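Local coordinates for protein 5-oxopent-3-ene-1,2,5-tricarboxylate decarboxylase (Exiguobacterium antarcticum B7, PDB 6IYM) that belongs to the fumarylacetoacetate hydrolase family and holds a magnesium ion with three acidic side chains, at residues 125-130 with 216-221; 151-156 with 234-239. All coordinates share one frame; numbering follows the deposited sequence.

In the fold
Followed from the N terminus, the chain runs through strand 121-131, which gives 125-130 to contact 1, and then through the next strand, 147-158, which gives 151-156 to contact 2. It returns first in helix 218-225, where 216-221 closes a long loop back onto 125-130, and then in strand 236-238, where 234-239 closes another onto 151-156. The two closures cross, since their segments alternate. Their centres lie about 9 Å apart. Strand 121-131 stands between strands 147-158 and 236-238 in one mixed sheet, so contact 2 reaches across it, whereas contact 1 sets a helix against the sheet. Both contacts contribute a carboxylate to the magnesium ion.

Contact 1. Residues 125-130 with 216-221; sequences GELAII and RDVVTI. With MG (magnesium ion), chain C.
Ile129 of strand 121-131 meets Val218, in the first turn of helix 218-225, through purely apolar contact. CD1 of Ile129 lies 3.8 Å from CG1 of Val218, the two side chains sliding past each other in opposite directions. The same CD1 of Ile129 comes within 4.2 Å of CG2 of Ile221, one turn further along the helix, so one methyl touches two residues on the same helix flank. Ile129 reaches there because CG1 stands opposite its carbonyl carbon (chi1 -53°) and the chain then runs out extended. Leu127, two residues earlier on the same face of the strand, adds CD2 against CG2 of Val218.

No hydrogen bond crosses the contact; the polar bonds of 216-221 cap the helix. Asp217 is the N-cap: Thr220 N donates to OD1 of Asp217 at 3.0 Å, from the syn side but 31° out of the carboxylate plane.

Metal binding belongs to the strand's other face. There Glu126 extends beyond CG, and its OE2 binds the magnesium ion at 2.0 Å, alongside Glu124 and Asp155. With OE2 on the metal and OE1 accepting from Gly240 N, both oxygens are held, which restrains the carboxylate's rotation.

The chemistry thus divides a single strand: apolar branches pack against the start of a helix on one face, while a carboxylate oxygen helps hold the magnesium ion on the other.

Contact 2. Residues 151-156 with 234-239; sequences SIINDV and GDVIAT. With MG (magnesium ion), chain C.
This is a buried apolar contact between two strands of one mixed beta-sheet that are not neighbours in it, near the centre of the chain in the fumarylacetoacetate hydrolase fold. Strand 121-131 runs between them, pairing antiparallel with both 147-158 and 236-238, so no hydrogen bond links 151-156 to 234-239. Their backbones come closest at Ile153 and Ala238, whose CA atoms are 6.5 Å apart. That is well short of two flat strand spacings, so the sheet curls strongly here and brings these side chains together over Ala128.

Both branches of Ile153 carry the contact. CG1 and CD1 of Ile153 lie equally near CG1 of Val236, each at 4.1 Å, and the two side chains are inclined to one another. CG2 of Ile153 packs against CB of Ala238 at 4.2 Å. The first torsion (chi1 -72°) sets which branch faces which partner: CG2 stands opposite the backbone N and CG1 opposite the carbonyl carbon. Cys178 and Phe180 pack against Ile153 from strand 178-186.

Two residues further on, the strand is interrupted by an inverse gamma turn centred on Asp155, whose carboxylate joins those of Glu124 and Glu126 at the magnesium ion. Lys99 forms a salt bridge with OD1, and Lys172 NZ is hydrogen-bonded to OD2. With CG opposite the backbone N (chi1 174°), Asp155 places OD2 2.1 Å from the magnesium ion.

Contact 1. Residues 125-130 with 216-221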
loop_
_atom_site.group_PDB
_atom_site.type_symbol
_atom_site.label_atom_id
_atom_site.label_comp_id
_atom_site.label_asym_id
_atom_site.label_seq_id
_atom_site.Cartn_x
_atom_site.Cartn_y
_atom_site.Cartn_z
ATOM N N GLY A 125 6.066 14.909 11.979
ATOM C CA GLY A 125 4.960 15.767 11.521
ATOM C C GLY A 125 5.118 16.079 10.063
ATOM O O GLY A 125 6.270 16.362 9.652
ATOM N N GLU A 126 4.049 15.981 9.272
ATOM C CA GLU A 126 4.194 16.027 7.778
ATOM C C GLU A 126 2.979 16.654 7.080
ATOM O O GLU A 126 1.814 16.421 7.512
ATOM C CB GLU A 126 4.450 14.620 7.243
ATOM C CG GLU A 126 5.703 13.951 7.788
ATOM C CD GLU A 126 6.279 12.772 6.986
ATOM O OE1 GLU A 126 5.851 12.565 5.813
ATOM O OE2 GLU A 126 7.219 12.098 7.511
ATOM N N LEU A 127 3.245 17.417 6.019
ATOM C CA LEU A 127 2.212 17.905 5.077
ATOM C C LEU A 127 1.821 16.745 4.165
ATOM O O LEU A 127 2.718 16.122 3.584
ATOM C CB LEU A 127 2.779 19.063 4.258
ATOM C CG LEU A 127 1.890 19.567 3.124
ATOM C CD1 LEU A 127 0.588 20.115 3.665
ATOM C CD2 LEU A 127 2.629 20.627 2.310
ATOM N N ALA A 128 0.533 16.464 4.074
ATOM C CA ALA A 128 -0.026 15.390 3.242
ATOM C C ALA A 128 -0.663 16.014 2.008
ATOM O O ALA A 128 -1.509 16.890 2.192
ATOM C CB ALA A 128 -1.057 14.625 4.015
ATOM N N ILE A 129 -0.266 15.573 0.812
ATOM C CA ILE A 129 -0.994 15.865 -0.465
ATOM C C ILE A 129 -2.156 14.876 -0.642
ATOM O O ILE A 129 -1.916 13.646 -0.618
ATOM C CB ILE A 129 -0.048 15.780 -1.677
ATOM C CG1 ILE A 129 1.196 16.655 -1.511
ATOM C CG2 ILE A 129 -0.804 16.095 -2.961
ATOM C CD1 ILE A 129 2.309 16.300 -2.491
ATOM N N ILE A 130 -3.352 15.387 -0.911
ATOM C CA ILE A 130 -4.561 14.582 -1.232
ATOM C C ILE A 130 -4.841 14.649 -2.741
ATOM O O ILE A 130 -5.200 15.713 -3.223
ATOM C CB ILE A 130 -5.753 15.089 -0.423
ATOM C CG1 ILE A 130 -5.422 15.196 1.067
ATOM C CG2 ILE A 130 -6.953 14.198 -0.673
ATOM C CD1 ILE A 130 -5.265 13.861 1.739
ATOM N N ARG A 216 12.587 18.584 -2.134
ATOM C CA ARG A 216 11.625 18.473 -3.272
ATOM C C ARG A 216 10.266 19.076 -2.879
ATOM O O ARG A 216 9.587 18.508 -1.988
ATOM C CB ARG A 216 11.507 17.003 -3.706
ATOM C CG ARG A 216 12.746 16.499 -4.437
ATOM C CD ARG A 216 13.038 15.031 -4.231
ATOM N NE ARG A 216 14.269 14.606 -4.896
ATOM C CZ ARG A 216 15.437 14.379 -4.309
ATOM N NH1 ARG A 216 15.589 14.547 -3.006
ATOM N NH2 ARG A 216 16.471 14.005 -5.043
ATOM N N ASP A 217 9.872 20.174 -3.526
ATOM C CA ASP A 217 8.596 20.894 -3.271
ATOM C C ASP A 217 7.417 20.020 -3.736
ATOM O O ASP A 217 7.647 18.893 -4.249
ATOM C CB ASP A 217 8.631 22.305 -3.876
ATOM C CG ASP A 217 8.453 22.360 -5.381
ATOM O OD1 ASP A 217 8.628 21.308 -6.019
ATOM O OD2 ASP A 217 8.116 23.451 -5.891
ATOM N N VAL A 218 6.194 20.483 -3.508
ATOM C CA VAL A 218 4.970 19.682 -3.781
ATOM C C VAL A 218 4.964 19.301 -5.274
ATOM O O VAL A 218 4.927 18.081 -5.591
ATOM C CB VAL A 218 3.713 20.442 -3.321
ATOM C CG1 VAL A 218 2.419 19.841 -3.875
ATOM C CG2 VAL A 218 3.661 20.516 -1.806
ATOM N N VAL A 219 5.082 20.271 -6.177
ATOM C CA VAL A 219 5.045 19.994 -7.648
ATOM C C VAL A 219 6.126 18.971 -8.023
ATOM O O VAL A 219 5.773 17.990 -8.695
ATOM C CB VAL A 219 5.078 21.276 -8.500
ATOM C CG1 VAL A 219 5.409 21.000 -9.955
ATOM C CG2 VAL A 219 3.745 22.002 -8.416
ATOM N N THR A 220 7.362 19.082 -7.539
ATOM C CA THR A 220 8.447 18.101 -7.853
ATOM C C THR A 220 8.102 16.706 -7.315
ATOM O O THR A 220 8.403 15.696 -7.974
ATOM C CB THR A 220 9.793 18.548 -7.275
ATOM O OG1 THR A 220 9.944 19.915 -7.635
ATOM C CG2 THR A 220 10.979 17.760 -7.774
ATOM N N ILE A 221 7.536 16.624 -6.111
ATOM C CA ILE A 221 7.118 15.312 -5.548
ATOM C C ILE A 221 6.107 14.689 -6.527
ATOM O O ILE A 221 6.341 13.556 -6.948
ATOM C CB ILE A 221 6.566 15.463 -4.114
ATOM C CG1 ILE A 221 7.695 15.713 -3.105
ATOM C CG2 ILE A 221 5.725 14.256 -3.763
ATOM C CD1 ILE A 221 7.247 16.311 -1.809
HETATM MG MG MG C . 8.264 10.437 7.257
#

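Contact 2. Residues 151-156 with 234-239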
loop_
_atom_site.group_PDB
_atom_site.type_symbol
_atom_site.label_atom_id
_atom_site.label_comp_id
_atom_site.label_asym_id
_atom_site.label_seq_id
_atom_site.Cartn_x
_atom_site.Cartn_y
_atom_site.Cartn_z
ATOM N N SER A 151 -3.591 17.927 3.971
ATOM C CA SER A 151 -3.903 17.566 5.378
ATOM C C SER A 151 -2.600 17.289 6.115
ATOM O O SER A 151 -1.511 17.600 5.586
ATOM C CB SER A 151 -4.860 16.383 5.402
ATOM O OG SER A 151 -5.474 16.222 6.667
ATOM N N ILE A 152 -2.707 16.752 7.320
ATOM C CA ILE A 152 -1.537 16.430 8.172
ATOM C C ILE A 152 -1.484 14.919 8.319
ATOM O O ILE A 152 -2.531 14.308 8.427
ATOM C CB ILE A 152 -1.623 17.138 9.530
ATOM C CG1 ILE A 152 -2.112 18.579 9.367
ATOM C CG2 ILE A 152 -0.292 17.045 10.254
ATOM C CD1 ILE A 152 -2.290 19.346 10.667
ATOM N N ILE A 153 -0.279 14.376 8.267
ATOM C CA ILE A 153 0.076 12.987 8.633
ATOM C C ILE A 153 1.127 13.075 9.738
ATOM O O ILE A 153 2.042 13.880 9.599
ATOM C CB ILE A 153 0.599 12.232 7.400
ATOM C CG1 ILE A 153 -0.544 11.944 6.436
ATOM C CG2 ILE A 153 1.335 10.968 7.793
ATOM C CD1 ILE A 153 -1.394 10.822 6.883
ATOM N N ASN A 154 0.982 12.260 10.780
ATOM C CA ASN A 154 2.072 11.938 11.729
ATOM C C ASN A 154 2.595 10.564 11.318
ATOM O O ASN A 154 1.884 9.545 11.554
ATOM C CB ASN A 154 1.608 12.012 13.186
ATOM C CG ASN A 154 2.751 11.978 14.182
ATOM O OD1 ASN A 154 3.891 11.646 13.838
ATOM N ND2 ASN A 154 2.429 12.214 15.437
ATOM N N ASP A 155 3.784 10.543 10.713
ATOM C CA ASP A 155 4.437 9.303 10.223
ATOM C C ASP A 155 5.080 8.672 11.446
ATOM O O ASP A 155 6.307 8.722 11.562
ATOM C CB ASP A 155 5.409 9.602 9.063
ATOM C CG ASP A 155 6.258 8.433 8.552
ATOM O OD1 ASP A 155 5.975 7.278 8.914
ATOM O OD2 ASP A 155 7.240 8.689 7.791
ATOM N N VAL A 156 4.276 8.132 12.345
ATOM C CA VAL A 156 4.790 7.479 13.586
ATOM C C VAL A 156 5.653 6.285 13.139
ATOM O O VAL A 156 5.264 5.596 12.174
ATOM C CB VAL A 156 3.658 7.057 14.547
ATOM C CG1 VAL A 156 4.208 6.296 15.750
ATOM C CG2 VAL A 156 2.798 8.221 14.995
ATOM N N GLY A 234 -7.780 10.121 -4.243
ATOM C CA GLY A 234 -7.787 9.742 -2.817
ATOM C C GLY A 234 -6.451 9.222 -2.338
ATOM O O GLY A 234 -6.352 8.867 -1.126
ATOM N N ASP A 235 -5.446 9.135 -3.216
ATOM C CA ASP A 235 -4.044 8.905 -2.765
ATOM C C ASP A 235 -3.641 9.977 -1.739
ATOM O O ASP A 235 -4.027 11.164 -1.912
ATOM C CB ASP A 235 -3.058 8.942 -3.923
ATOM C CG ASP A 235 -2.714 7.582 -4.485
ATOM O OD1 ASP A 235 -2.927 6.579 -3.770
ATOM O OD2 ASP A 235 -2.225 7.545 -5.633
ATOM N N VAL A 236 -2.882 9.571 -0.721
ATOM C CA VAL A 236 -2.303 10.454 0.334
ATOM C C VAL A 236 -0.781 10.386 0.208
ATOM O O VAL A 236 -0.202 9.303 0.389
ATOM C CB VAL A 236 -2.756 10.053 1.752
ATOM C CG1 VAL A 236 -2.214 10.996 2.822
ATOM C CG2 VAL A 236 -4.265 9.975 1.864
ATOM N N ILE A 237 -0.133 11.508 -0.067
ATOM C CA ILE A 237 1.347 11.533 -0.162
ATOM C C ILE A 237 1.877 12.339 1.020
ATOM O O ILE A 237 1.596 13.577 1.091
ATOM C CB ILE A 237 1.783 12.074 -1.537
ATOM C CG1 ILE A 237 1.053 11.340 -2.658
ATOM C CG2 ILE A 237 3.296 11.970 -1.693
ATOM C CD1 ILE A 237 1.332 11.862 -4.038
ATOM N N ALA A 238 2.651 11.688 1.884
ATOM C CA ALA A 238 3.295 12.323 3.048
ATOM C C ALA A 238 4.645 12.889 2.581
ATOM O O ALA A 238 5.447 12.102 2.127
ATOM C CB ALA A 238 3.432 11.324 4.150
ATOM N N THR A 239 4.879 14.210 2.702
ATOM C CA THR A 239 5.937 14.929 1.942
ATOM C C THR A 239 7.212 15.106 2.761
ATOM O O THR A 239 8.069 15.899 2.320
ATOM C CB THR A 239 5.426 16.260 1.381
ATOM O OG1 THR A 239 4.979 17.061 2.466
ATOM C CG2 THR A 239 4.280 16.077 0.404
HETATM MG MG MG C . 8.264 10.437 7.257
#